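Local coordinates for C2 toxin component I (Clostridium botulinum, PDB 2J3Z), which probably transfers ADP-ribose from NAD to actin inside target cells, as the enzymatic half of the binary C2 toxin, at residues Gly235-Lys240 with Ser287-Pro292; Tyr252-Tyr257 with Gly380-Gln385; Ile296-Val301 with Ile364-Leu369; Phe346-Leu351 with Glu387-Leu392. The protein carries 1 engineered substitution. One frame throughout, in Å; residues are numbered along the deposited sequence.

Interaction 1 of 4, residues Gly235-Lys240 with Ser287-Pro292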
# COMPACT_ATOMS: atom_id res chain seq x y z
N GLY A 235 6.27 -24.85 3.07
CA GLY A 235 7.15 -25.78 3.79
C GLY A 235 7.30 -27.16 3.19
O GLY A 235 8.37 -27.74 3.26
N ASP A 236 6.23 -27.70 2.60
CA ASP A 236 6.29 -29.02 1.95
C ASP A 236 6.25 -28.94 0.42
O ASP A 236 5.94 -29.92 -0.26
CB ASP A 236 5.17 -29.94 2.47
CG ASP A 236 3.77 -29.37 2.21
OD1 ASP A 236 3.64 -28.24 1.67
OD2 ASP A 236 2.77 -30.06 2.56
N TYR A 237 6.56 -27.77 -0.12
CA TYR A 237 6.43 -27.55 -1.56
C TYR A 237 7.34 -28.46 -2.43
O TYR A 237 6.85 -29.10 -3.36
CB TYR A 237 6.63 -26.06 -1.88
CG TYR A 237 6.57 -25.75 -3.35
CD1 TYR A 237 5.42 -26.04 -4.10
CD2 TYR A 237 7.65 -25.14 -3.99
CE1 TYR A 237 5.36 -25.76 -5.47
CE2 TYR A 237 7.60 -24.86 -5.35
CZ TYR A 237 6.46 -25.16 -6.09
OH TYR A 237 6.43 -24.86 -7.44
N ILE A 238 8.63 -28.53 -2.09
CA ILE A 238 9.61 -29.35 -2.83
C ILE A 238 9.15 -30.81 -2.92
O ILE A 238 9.15 -31.39 -4.02
CB ILE A 238 11.03 -29.20 -2.22
CG1 ILE A 238 11.65 -27.88 -2.70
CG2 ILE A 238 11.95 -30.38 -2.58
CD1 ILE A 238 12.81 -27.38 -1.87
N SER A 239 8.69 -31.35 -1.79
CA SER A 239 8.16 -32.72 -1.70
C SER A 239 6.91 -32.99 -2.56
O SER A 239 6.55 -34.15 -2.77
CB SER A 239 7.87 -33.09 -0.23
OG SER A 239 6.85 -32.28 0.33
N LYS A 240 6.25 -31.94 -3.05
CA LYS A 240 5.07 -32.10 -3.89
C LYS A 240 5.42 -32.11 -5.39
O LYS A 240 4.58 -32.50 -6.22
CB LYS A 240 4.03 -31.03 -3.55
CG LYS A 240 3.20 -31.33 -2.30
CD LYS A 240 2.23 -30.18 -1.96
CE LYS A 240 1.28 -30.57 -0.81
NZ LYS A 240 1.13 -29.45 0.21
N SER A 287 2.12 -24.42 -10.73
CA SER A 287 0.70 -24.67 -10.50
C SER A 287 0.46 -25.88 -9.58
O SER A 287 -0.69 -26.22 -9.31
CB SER A 287 -0.04 -24.83 -11.82
OG SER A 287 0.59 -25.81 -12.58
N VAL A 288 1.53 -26.51 -9.10
CA VAL A 288 1.38 -27.60 -8.13
C VAL A 288 0.69 -27.10 -6.85
O VAL A 288 -0.22 -27.74 -6.35
CB VAL A 288 2.73 -28.31 -7.85
CG1 VAL A 288 2.63 -29.26 -6.65
CG2 VAL A 288 3.20 -29.07 -9.08
N LYS A 289 1.10 -25.93 -6.37
CA LYS A 289 0.50 -25.32 -5.18
C LYS A 289 0.18 -23.84 -5.41
O LYS A 289 0.94 -22.96 -4.96
CB LYS A 289 1.46 -25.46 -4.01
CG LYS A 289 0.86 -25.26 -2.66
CD LYS A 289 1.93 -25.66 -1.64
CE LYS A 289 1.34 -26.30 -0.40
NZ LYS A 289 2.48 -26.51 0.52
N PRO A 290 -0.92 -23.56 -6.11
CA PRO A 290 -1.28 -22.18 -6.41
C PRO A 290 -1.27 -21.31 -5.14
O PRO A 290 -1.52 -21.80 -4.06
CB PRO A 290 -2.70 -22.32 -6.96
CG PRO A 290 -2.72 -23.65 -7.58
CD PRO A 290 -1.92 -24.50 -6.65
N ILE A 291 -0.99 -20.02 -5.28
CA ILE A 291 -1.08 -19.08 -4.13
C ILE A 291 -2.36 -19.38 -3.30
O ILE A 291 -3.48 -19.39 -3.85
CB ILE A 291 -0.98 -17.60 -4.61
CG1 ILE A 291 0.35 -17.38 -5.34
CG2 ILE A 291 -1.08 -16.62 -3.45
CD1 ILE A 291 1.62 -17.37 -4.44
N PRO A 292 -2.19 -19.70 -1.99
CA PRO A 292 -3.32 -20.22 -1.19
C PRO A 292 -4.28 -19.16 -0.63
O PRO A 292 -5.38 -19.49 -0.22
CB PRO A 292 -2.63 -20.99 -0.06
CG PRO A 292 -1.35 -20.17 0.18
CD PRO A 292 -0.96 -19.59 -1.18

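Interaction 2 of 4, residues Tyr252-Tyr257 with Gly380-Gln385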
# COMPACT_ATOMS: atom_id res chain seq x y z
N TYR A 252 16.04 -23.11 -13.49
CA TYR A 252 15.62 -21.74 -13.74
C TYR A 252 16.24 -20.86 -12.67
O TYR A 252 16.85 -19.82 -12.98
CB TYR A 252 14.09 -21.60 -13.70
CG TYR A 252 13.64 -20.15 -13.84
CD1 TYR A 252 13.49 -19.57 -15.10
CD2 TYR A 252 13.42 -19.35 -12.71
CE1 TYR A 252 13.11 -18.25 -15.23
CE2 TYR A 252 13.04 -18.03 -12.83
CZ TYR A 252 12.89 -17.48 -14.09
OH TYR A 252 12.53 -16.17 -14.21
N LEU A 253 16.08 -21.27 -11.42
CA LEU A 253 16.58 -20.47 -10.31
C LEU A 253 18.09 -20.27 -10.32
O LEU A 253 18.56 -19.22 -9.93
CB LEU A 253 16.14 -21.06 -8.96
CG LEU A 253 14.63 -20.93 -8.69
CD1 LEU A 253 14.23 -21.67 -7.41
CD2 LEU A 253 14.16 -19.48 -8.68
N HIS A 254 18.83 -21.26 -10.80
CA HIS A 254 20.28 -21.28 -10.63
C HIS A 254 21.13 -21.03 -11.86
O HIS A 254 22.31 -20.64 -11.72
CB HIS A 254 20.71 -22.59 -9.97
CG HIS A 254 20.32 -22.68 -8.53
ND1 HIS A 254 20.24 -21.57 -7.71
CD2 HIS A 254 19.99 -23.74 -7.76
CE1 HIS A 254 19.87 -21.95 -6.50
NE2 HIS A 254 19.71 -23.26 -6.50
N SER A 255 20.57 -21.25 -13.04
CA SER A 255 21.35 -21.23 -14.27
C SER A 255 20.62 -20.81 -15.57
O SER A 255 21.25 -20.23 -16.47
CB SER A 255 21.99 -22.60 -14.50
OG SER A 255 22.32 -22.78 -15.89
N ASP A 256 19.33 -21.14 -15.67
CA ASP A 256 18.62 -21.02 -16.94
C ASP A 256 17.82 -19.72 -17.05
O ASP A 256 17.31 -19.40 -18.12
CB ASP A 256 17.69 -22.23 -17.17
CG ASP A 256 18.43 -23.58 -17.28
OD1 ASP A 256 19.55 -23.62 -17.83
OD2 ASP A 256 17.87 -24.62 -16.83
N TYR A 257 17.71 -18.96 -15.96
CA TYR A 257 16.78 -17.83 -16.03
C TYR A 257 17.16 -16.70 -16.97
O TYR A 257 16.27 -16.03 -17.48
CB TYR A 257 16.34 -17.31 -14.66
CG TYR A 257 17.24 -16.35 -13.91
CD1 TYR A 257 16.98 -14.96 -13.93
CD2 TYR A 257 18.28 -16.82 -13.13
CE1 TYR A 257 17.78 -14.07 -13.20
CE2 TYR A 257 19.09 -15.94 -12.39
CZ TYR A 257 18.84 -14.57 -12.43
OH TYR A 257 19.67 -13.72 -11.69
N GLY A 380 13.21 -23.48 0.93
CA GLY A 380 14.07 -24.64 1.14
C GLY A 380 15.03 -24.91 0.00
O GLY A 380 15.78 -25.89 0.05
N PHE A 381 15.02 -24.07 -1.02
CA PHE A 381 16.00 -24.14 -2.09
C PHE A 381 17.35 -23.60 -1.61
O PHE A 381 17.42 -22.56 -0.93
CB PHE A 381 15.52 -23.36 -3.30
CG PHE A 381 14.38 -24.00 -4.04
CD1 PHE A 381 13.06 -23.85 -3.59
CD2 PHE A 381 14.61 -24.75 -5.18
CE1 PHE A 381 11.99 -24.43 -4.29
CE2 PHE A 381 13.55 -25.34 -5.88
CZ PHE A 381 12.24 -25.18 -5.43
N SER A 382 18.42 -24.33 -1.96
CA SER A 382 19.79 -23.89 -1.69
C SER A 382 20.06 -22.54 -2.38
O SER A 382 19.71 -22.36 -3.56
CB SER A 382 20.80 -24.94 -2.17
OG SER A 382 20.89 -24.96 -3.59
N GLY A 383 20.66 -21.61 -1.63
CA GLY A 383 21.06 -20.31 -2.18
C GLY A 383 20.07 -19.17 -2.03
O GLY A 383 20.44 -18.01 -2.17
N PHE A 384 18.81 -19.49 -1.74
CA PHE A 384 17.76 -18.48 -1.58
C PHE A 384 17.49 -18.20 -0.09
O PHE A 384 16.34 -18.03 0.34
CB PHE A 384 16.50 -18.94 -2.30
CG PHE A 384 16.59 -18.77 -3.79
CD1 PHE A 384 17.44 -19.58 -4.56
CD2 PHE A 384 15.82 -17.76 -4.43
CE1 PHE A 384 17.53 -19.40 -5.96
CE2 PHE A 384 15.89 -17.58 -5.82
CZ PHE A 384 16.75 -18.39 -6.59
N GLN A 385 18.59 -18.09 0.66
CA GLN A 385 18.52 -18.22 2.13
C GLN A 385 17.70 -17.16 2.90
O GLN A 385 17.15 -17.49 3.96
CB GLN A 385 19.90 -18.57 2.72
CG GLN A 385 20.32 -20.03 2.33
CD GLN A 385 21.83 -20.24 2.14
OE1 GLN A 385 22.65 -19.55 2.76
NE2 GLN A 385 22.22 -21.20 1.28

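Interaction 3 of 4, residues Ile296-Val301 with Ile364-Leu369. With SO4 (sulfate ion), chain M.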
# COMPACT_ATOMS: atom_id res chain seq x y z
N ILE A 296 0.04 -9.43 -0.66
CA ILE A 296 0.90 -8.48 -1.33
C ILE A 296 2.34 -9.00 -1.40
O ILE A 296 2.92 -9.47 -0.38
CB ILE A 296 0.83 -7.08 -0.67
CG1 ILE A 296 -0.62 -6.64 -0.45
CG2 ILE A 296 1.57 -6.06 -1.50
CD1 ILE A 296 -1.38 -6.29 -1.74
N ALA A 297 2.90 -8.93 -2.61
CA ALA A 297 4.29 -9.24 -2.84
C ALA A 297 4.83 -8.08 -3.66
O ALA A 297 4.06 -7.31 -4.24
CB ALA A 297 4.45 -10.56 -3.54
N TYR A 298 6.14 -7.95 -3.68
CA TYR A 298 6.81 -6.77 -4.22
C TYR A 298 7.81 -7.10 -5.32
O TYR A 298 8.52 -8.12 -5.24
CB TYR A 298 7.55 -6.06 -3.08
CG TYR A 298 6.60 -5.42 -2.10
CD1 TYR A 298 6.18 -6.09 -0.95
CD2 TYR A 298 6.11 -4.14 -2.34
CE1 TYR A 298 5.28 -5.48 -0.06
CE2 TYR A 298 5.25 -3.52 -1.46
CZ TYR A 298 4.83 -4.17 -0.33
OH TYR A 298 3.95 -3.50 0.51
N ARG A 299 7.88 -6.22 -6.30
CA ARG A 299 8.86 -6.31 -7.37
C ARG A 299 9.37 -4.91 -7.67
O ARG A 299 8.66 -4.10 -8.24
CB ARG A 299 8.23 -6.92 -8.63
CG ARG A 299 9.19 -7.15 -9.75
CD ARG A 299 8.54 -7.95 -10.93
NE ARG A 299 9.39 -7.83 -12.12
CZ ARG A 299 10.52 -8.50 -12.33
NH1 ARG A 299 11.21 -8.27 -13.44
NH2 ARG A 299 10.96 -9.38 -11.45
N ARG A 300 10.61 -4.63 -7.28
CA ARG A 300 11.22 -3.36 -7.63
C ARG A 300 11.87 -3.49 -9.01
O ARG A 300 12.58 -4.47 -9.29
CB ARG A 300 12.25 -2.95 -6.56
CG ARG A 300 11.64 -2.53 -5.20
CD ARG A 300 12.70 -2.06 -4.22
NE ARG A 300 12.09 -1.32 -3.10
CZ ARG A 300 12.05 0.02 -2.99
NH1 ARG A 300 12.61 0.80 -3.92
NH2 ARG A 300 11.45 0.58 -1.94
N VAL A 301 11.61 -2.49 -9.86
CA VAL A 301 12.17 -2.42 -11.23
C VAL A 301 12.65 -1.00 -11.54
O VAL A 301 12.39 -0.06 -10.78
CB VAL A 301 11.14 -2.90 -12.35
CG1 VAL A 301 10.64 -4.31 -12.09
CG2 VAL A 301 9.95 -1.91 -12.52
N ILE A 364 8.12 0.56 -7.67
CA ILE A 364 7.90 -0.46 -6.70
C ILE A 364 6.52 -0.97 -6.96
O ILE A 364 5.56 -0.33 -6.55
CB ILE A 364 7.93 0.11 -5.24
CG1 ILE A 364 9.24 0.88 -4.96
CG2 ILE A 364 7.73 -1.00 -4.20
CD1 ILE A 364 9.12 1.93 -3.82
N PHE A 365 6.42 -2.09 -7.68
CA PHE A 365 5.15 -2.77 -7.87
C PHE A 365 4.69 -3.42 -6.55
O PHE A 365 5.41 -4.25 -5.95
CB PHE A 365 5.29 -3.87 -8.91
CG PHE A 365 5.29 -3.39 -10.33
CD1 PHE A 365 4.16 -2.78 -10.88
CD2 PHE A 365 6.42 -3.59 -11.14
CE1 PHE A 365 4.16 -2.36 -12.22
CE2 PHE A 365 6.42 -3.16 -12.47
CZ PHE A 365 5.29 -2.56 -13.01
N ARG A 366 3.51 -3.05 -6.10
CA ARG A 366 2.89 -3.65 -4.93
C ARG A 366 1.72 -4.46 -5.50
O ARG A 366 0.67 -3.91 -5.88
CB ARG A 366 2.45 -2.59 -3.93
CG ARG A 366 1.71 -3.09 -2.72
CD ARG A 366 1.51 -1.97 -1.65
NE ARG A 366 0.74 -2.45 -0.51
CZ ARG A 366 -0.59 -2.37 -0.39
NH1 ARG A 366 -1.31 -1.79 -1.35
NH2 ARG A 366 -1.21 -2.86 0.69
N LEU A 367 1.95 -5.78 -5.53
CA LEU A 367 1.17 -6.71 -6.33
C LEU A 367 0.22 -7.50 -5.49
O LEU A 367 0.63 -8.17 -4.56
CB LEU A 367 2.10 -7.71 -7.03
CG LEU A 367 2.69 -7.50 -8.43
CD1 LEU A 367 2.46 -6.13 -9.10
CD2 LEU A 367 4.15 -7.84 -8.38
N ARG A 368 -1.06 -7.42 -5.84
CA ARG A 368 -2.06 -8.22 -5.20
C ARG A 368 -2.09 -9.54 -5.95
O ARG A 368 -2.53 -9.60 -7.11
CB ARG A 368 -3.45 -7.55 -5.25
CG ARG A 368 -4.49 -8.30 -4.39
CD ARG A 368 -5.90 -7.70 -4.37
NE ARG A 368 -5.89 -6.30 -3.94
CZ ARG A 368 -6.49 -5.29 -4.59
NH1 ARG A 368 -6.43 -4.04 -4.12
NH2 ARG A 368 -7.16 -5.53 -5.71
N LEU A 369 -1.62 -10.58 -5.28
CA LEU A 369 -1.73 -11.91 -5.86
C LEU A 369 -2.98 -12.53 -5.32
O LEU A 369 -3.12 -12.66 -4.11
CB LEU A 369 -0.50 -12.74 -5.49
CG LEU A 369 0.85 -12.05 -5.68
CD1 LEU A 369 1.99 -12.89 -5.06
CD2 LEU A 369 1.13 -11.60 -7.15
S SO4 M . 14.55 -9.79 -13.90
O1 SO4 M . 13.43 -9.36 -14.73
O2 SO4 M . 14.98 -8.74 -12.97
O3 SO4 M . 14.12 -10.95 -13.10
O4 SO4 M . 15.70 -10.10 -14.76

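Interaction 4 of 4, residues Phe346-Leu351 with Glu387-Leu392. With GOL (glycerol), chain J.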
# COMPACT_ATOMS: atom_id res chain seq x y z
N PHE A 346 8.72 -15.36 -16.67
CA PHE A 346 8.45 -15.51 -15.25
C PHE A 346 8.86 -14.22 -14.55
O PHE A 346 9.76 -13.50 -15.04
CB PHE A 346 9.23 -16.70 -14.69
CG PHE A 346 8.91 -18.00 -15.37
CD1 PHE A 346 9.68 -18.45 -16.44
CD2 PHE A 346 7.81 -18.76 -14.96
CE1 PHE A 346 9.37 -19.65 -17.09
CE2 PHE A 346 7.49 -19.95 -15.59
CZ PHE A 346 8.27 -20.40 -16.66
N SER A 347 8.19 -13.91 -13.45
CA SER A 347 8.53 -12.70 -12.71
C SER A 347 8.84 -13.06 -11.29
O SER A 347 8.06 -13.71 -10.62
CB SER A 347 7.44 -11.63 -12.74
OG SER A 347 6.62 -11.81 -13.87
N SER A 348 10.02 -12.61 -10.89
CA SER A 348 10.51 -12.67 -9.54
C SER A 348 9.83 -11.62 -8.68
O SER A 348 9.64 -10.49 -9.10
CB SER A 348 11.98 -12.32 -9.56
OG SER A 348 12.54 -12.94 -8.45
N THR A 349 9.50 -12.00 -7.45
CA THR A 349 8.74 -11.18 -6.51
C THR A 349 9.25 -11.56 -5.12
O THR A 349 9.76 -12.68 -4.95
CB THR A 349 7.26 -11.52 -6.68
OG1 THR A 349 6.59 -10.42 -7.27
CG2 THR A 349 6.61 -11.91 -5.42
N SER A 350 9.13 -10.66 -4.15
CA SER A 350 9.52 -10.97 -2.77
C SER A 350 8.43 -10.52 -1.80
O SER A 350 7.70 -9.59 -2.10
CB SER A 350 10.85 -10.29 -2.40
OG SER A 350 11.24 -10.56 -1.05
N LEU A 351 8.36 -11.17 -0.64
CA LEU A 351 7.54 -10.69 0.47
C LEU A 351 8.06 -9.35 1.00
O LEU A 351 7.29 -8.59 1.63
CB LEU A 351 7.47 -11.74 1.60
CG LEU A 351 6.66 -13.00 1.26
CD1 LEU A 351 6.35 -13.87 2.48
CD2 LEU A 351 5.36 -12.62 0.57
N GLU A 387 15.78 -14.45 0.62
CA GLU A 387 15.14 -13.57 -0.37
C GLU A 387 13.63 -13.51 -0.26
O GLU A 387 13.01 -12.55 -0.77
CB GLU A 387 15.53 -13.93 -1.80
CG GLU A 387 16.70 -13.08 -2.35
CD GLU A 387 18.06 -13.56 -1.85
OE1 GLU A 387 18.86 -12.72 -1.33
OE2 GLU A 387 18.31 -14.79 -1.99
N GLN A 388 13.04 -14.51 0.39
CA GLN A 388 11.58 -14.58 0.53
C GLN A 388 10.88 -14.38 -0.81
O GLN A 388 9.95 -13.57 -0.94
CB GLN A 388 11.09 -13.56 1.56
CG GLN A 388 11.66 -13.80 2.96
CD GLN A 388 11.00 -12.94 3.97
OE1 GLN A 388 9.92 -12.42 3.73
NE2 GLN A 388 11.65 -12.76 5.12
N GLU A 389 11.33 -15.13 -1.81
CA GLU A 389 10.84 -14.96 -3.17
C GLU A 389 9.57 -15.74 -3.47
O GLU A 389 9.47 -16.92 -3.16
CB GLU A 389 11.91 -15.36 -4.21
CG GLU A 389 11.32 -15.35 -5.65
CD GLU A 389 12.34 -15.52 -6.76
OE1 GLU A 389 13.55 -15.38 -6.50
OE2 GLU A 389 11.92 -15.79 -7.92
N ILE A 390 8.63 -15.06 -4.10
CA ILE A 390 7.52 -15.75 -4.79
C ILE A 390 7.76 -15.66 -6.29
O ILE A 390 7.81 -14.56 -6.86
CB ILE A 390 6.12 -15.19 -4.39
CG1 ILE A 390 5.84 -15.54 -2.91
CG2 ILE A 390 5.03 -15.71 -5.39
CD1 ILE A 390 4.57 -15.03 -2.31
N LEU A 391 7.95 -16.81 -6.95
CA LEU A 391 8.10 -16.77 -8.40
C LEU A 391 6.73 -16.87 -9.07
O LEU A 391 6.04 -17.86 -8.86
CB LEU A 391 9.01 -17.89 -8.90
CG LEU A 391 9.33 -17.93 -10.40
CD1 LEU A 391 10.21 -16.77 -10.84
CD2 LEU A 391 10.01 -19.20 -10.78
N LEU A 392 6.36 -15.87 -9.88
CA LEU A 392 5.09 -15.93 -10.62
C LEU A 392 5.25 -16.52 -12.02
O LEU A 392 6.26 -16.32 -12.67
CB LEU A 392 4.44 -14.55 -10.79
CG LEU A 392 4.08 -13.72 -9.58
CD1 LEU A 392 3.63 -12.38 -10.10
CD2 LEU A 392 2.99 -14.42 -8.72
C1 GOL J . 16.64 -15.86 -10.10
O1 GOL J . 17.29 -16.95 -9.47
C2 GOL J . 15.30 -15.60 -9.43
O2 GOL J . 15.24 -14.23 -9.09
C3 GOL J . 14.15 -16.08 -10.33
O3 GOL J . 13.82 -15.19 -11.40

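Interaction 1 of 4, residues Gly235-Lys240 with Ser287-Pro292
The ammonium groups of Lys240 and Lys289 lie only 3.2 Å apart, NZ to NZ, because both turn to a single carboxylate, that of Asp236. This three-residue salt-bridge network is the unusual part of the contact: one acid gathers two long cationic chains that cross each other at about a right angle. Lys289 NZ takes OD1 of Asp236, at a modelled 2.4 Å that is too short to be taken literally. Lys240 NZ comes at OD2 of Asp236 from above the carboxylate plane, at 2.9 Å. Asp236 holds its CG between its own backbone N and carbonyl carbon (chi1 60°), which turns the carboxylate to the lysines. Lysine suits both places, since its aliphatic length spans the gap before the charge is delivered. The shaft also packs: CB of Lys289 lies 4.0 Å from CD1 of Tyr237, approaching the ring obliquely. Val288, short and branched, sets CG1 against Lys240 CB at 3.8 Å. Tyrosine combines this apolar ring with a polar end, and its OH bonds to Ala285 O. Lys289 NZ has a further acceptor in Asn233 O, and its charge makes a cation-pi contact with Tyr234. The contact thus joins, at the protein surface, the loop between helices 228-234 and 243-265 to the link from helix 273-286 into strand 295-301.

Interaction 2 of 4, residues Tyr252-Tyr257 with Gly380-Gln385
The loop that joins strand 375-377 to strand 389-392 probably corresponds to the ADP-ribosylating turn-turn loop of this toxin family, and its turn Phe381-Phe384 packs on helix 243-265. This is a type II beta turn, with Gly383 at the third position, where a positive phi (94°) suits a residue without CB. The two phenylalanines that bracket the turn both meet Leu253. A methyl group, CD1 of Leu253, sits over one face of the Phe381 ring, 4.1 Å from its centroid, in a CH-pi contact. The other branch, CD2, touches CZ of Phe384 at 3.5 Å, and Leu253 CB lies against the same end of that ring. Leucine fits because its forked end can serve two rings at once. His254, one residue on, brings CE1 to within 3.5 Å of Phe384 CE1, reaching that ring at its edge; the two planes stand at 48°. The carbonyl oxygen of Ser382 lies at the edge of the imidazole, in its plane. Phe381 also packs on Leu246 and Leu249 of the helix. A loop with an aromatic residue, Phe384, a few places before the Glu-x-Glu strand is consistent with the turn-turn loop, which in relatives helps recognise the protein substrate.

Interaction 3 of 4, residues Ile296-Val301 with Ile364-Leu369
Ala297 and Leu367 exchange two backbone hydrogen bonds, Leu367 N to Ala297 O at 2.9 Å and Ala297 N to Leu367 O at 3.1 Å, and Arg299 and Phe365 repeat the pattern. These are the hydrogen-bonded pairs of an antiparallel strand pair in the ADP-ribosyltransferase fold; 296-301 is outermost of five strands in its sheet, with Tyr298 also backbone-bonded to Ser350 of the next sheet. On the face of Ala297 and Leu367, Arg299 runs extended from CG to NE and gives NH1 to sulfate O1 at 2.8 Å, while its NH2 bonds to Ser348 O. An arginine on this strand is a family hallmark associated with NAD binding; the sulfate, probably from the crystallisation liquor and also bound by Arg265, may mark a phosphate position. Across the sheet, Arg366 has CG anti to its backbone N (chi1 176°) and lies alongside Tyr298, ring and guanidinium planes 50° apart. Its three nitrogens are held by Asp422, Asp220 and Glu218, partners that offset the cost of burying its charge; Asp220 also takes Tyr298 OH. Val301 CG2 approaches Phe365 CE2 at 3.7 Å. Ile364 lays CG1 over the centre of the Arg300 guanidinium, whose NE bonds to Ser353 O, 3.4 Å above its plane.

Interaction 4 of 4, residues Phe346-Leu351 with Glu387-Leu392
Glu389 reaches along its neighbour strand and meets Thr349 first and Ser348 last. Its CB stands 3.5 Å from Thr349 O, and CG comes closer to that same oxygen. With CG anti to the backbone N (chi1 173°) and the chain extended beyond it, the carboxylate arrives beside the Ser348 hydroxyl: CD is 3.1 Å from OG and, at the tip, OE2 is 3.0 Å from it. The other oxygen, OE1, accepts a weak hydrogen bond from glycerol O2, and that hydroxyl is also bonded to Ser348 OG at 3.1 Å. The backbones run antiparallel. Ser347 and Leu392 trade two bonds, Leu392 N to Ser347 O being 2.8 Å, and Leu351 N reaches Gln388 O farther along. Ser350, a small residue able to donate, gives OG to Glu387 O at 2.7 Å, nearly along the C=O axis, and so ties down the turn before the strand, where Gln388 takes left-handed backbone angles. On the face of Thr349 and Ile390 the contact is mainly apolar: Thr349 CG2 is tight against Ile390 CB at 3.5 Å, while Thr349 OG1 is buried and has no partner in the model. Ser348-Thr349-Ser350 and Glu387-Gln388-Glu389 match the Ser-Thr-Ser and Glu-x-Glu signatures of arginine-modifying ADP-ribosyltransferases, and the backbone bonds fix them side by side. One hydroxyl of a glycerol, probably from the crystallisation liquor, is shared by Ser348 and, weakly, Glu389, so the two side chains can hold a hydroxyl such as a sugar would offer.

Overall arrangement
Followed from the N terminus, the chain first closes a mainly helical loop at interaction 1, between 235-240 and 287-292. Interaction 2 opens inside that loop, at 252-257, and closes only at 380-385, so the two cross; Ile238 packs on Phe381 between them. Interaction 3 is nested within the long loop of interaction 2 and pairs two strands of the five-stranded sheet. Interaction 4 crosses both 2 and 3, tying the three-stranded sheet to them: Tyr298 N probably bonds to Ser350 O, and Tyr252 packs on Phe346 and Leu391. Ile291 meets Ile390, linking interactions 1 and 4. Together they bind helices and two sheets of the C-terminal ADP-ribosyltransferase region.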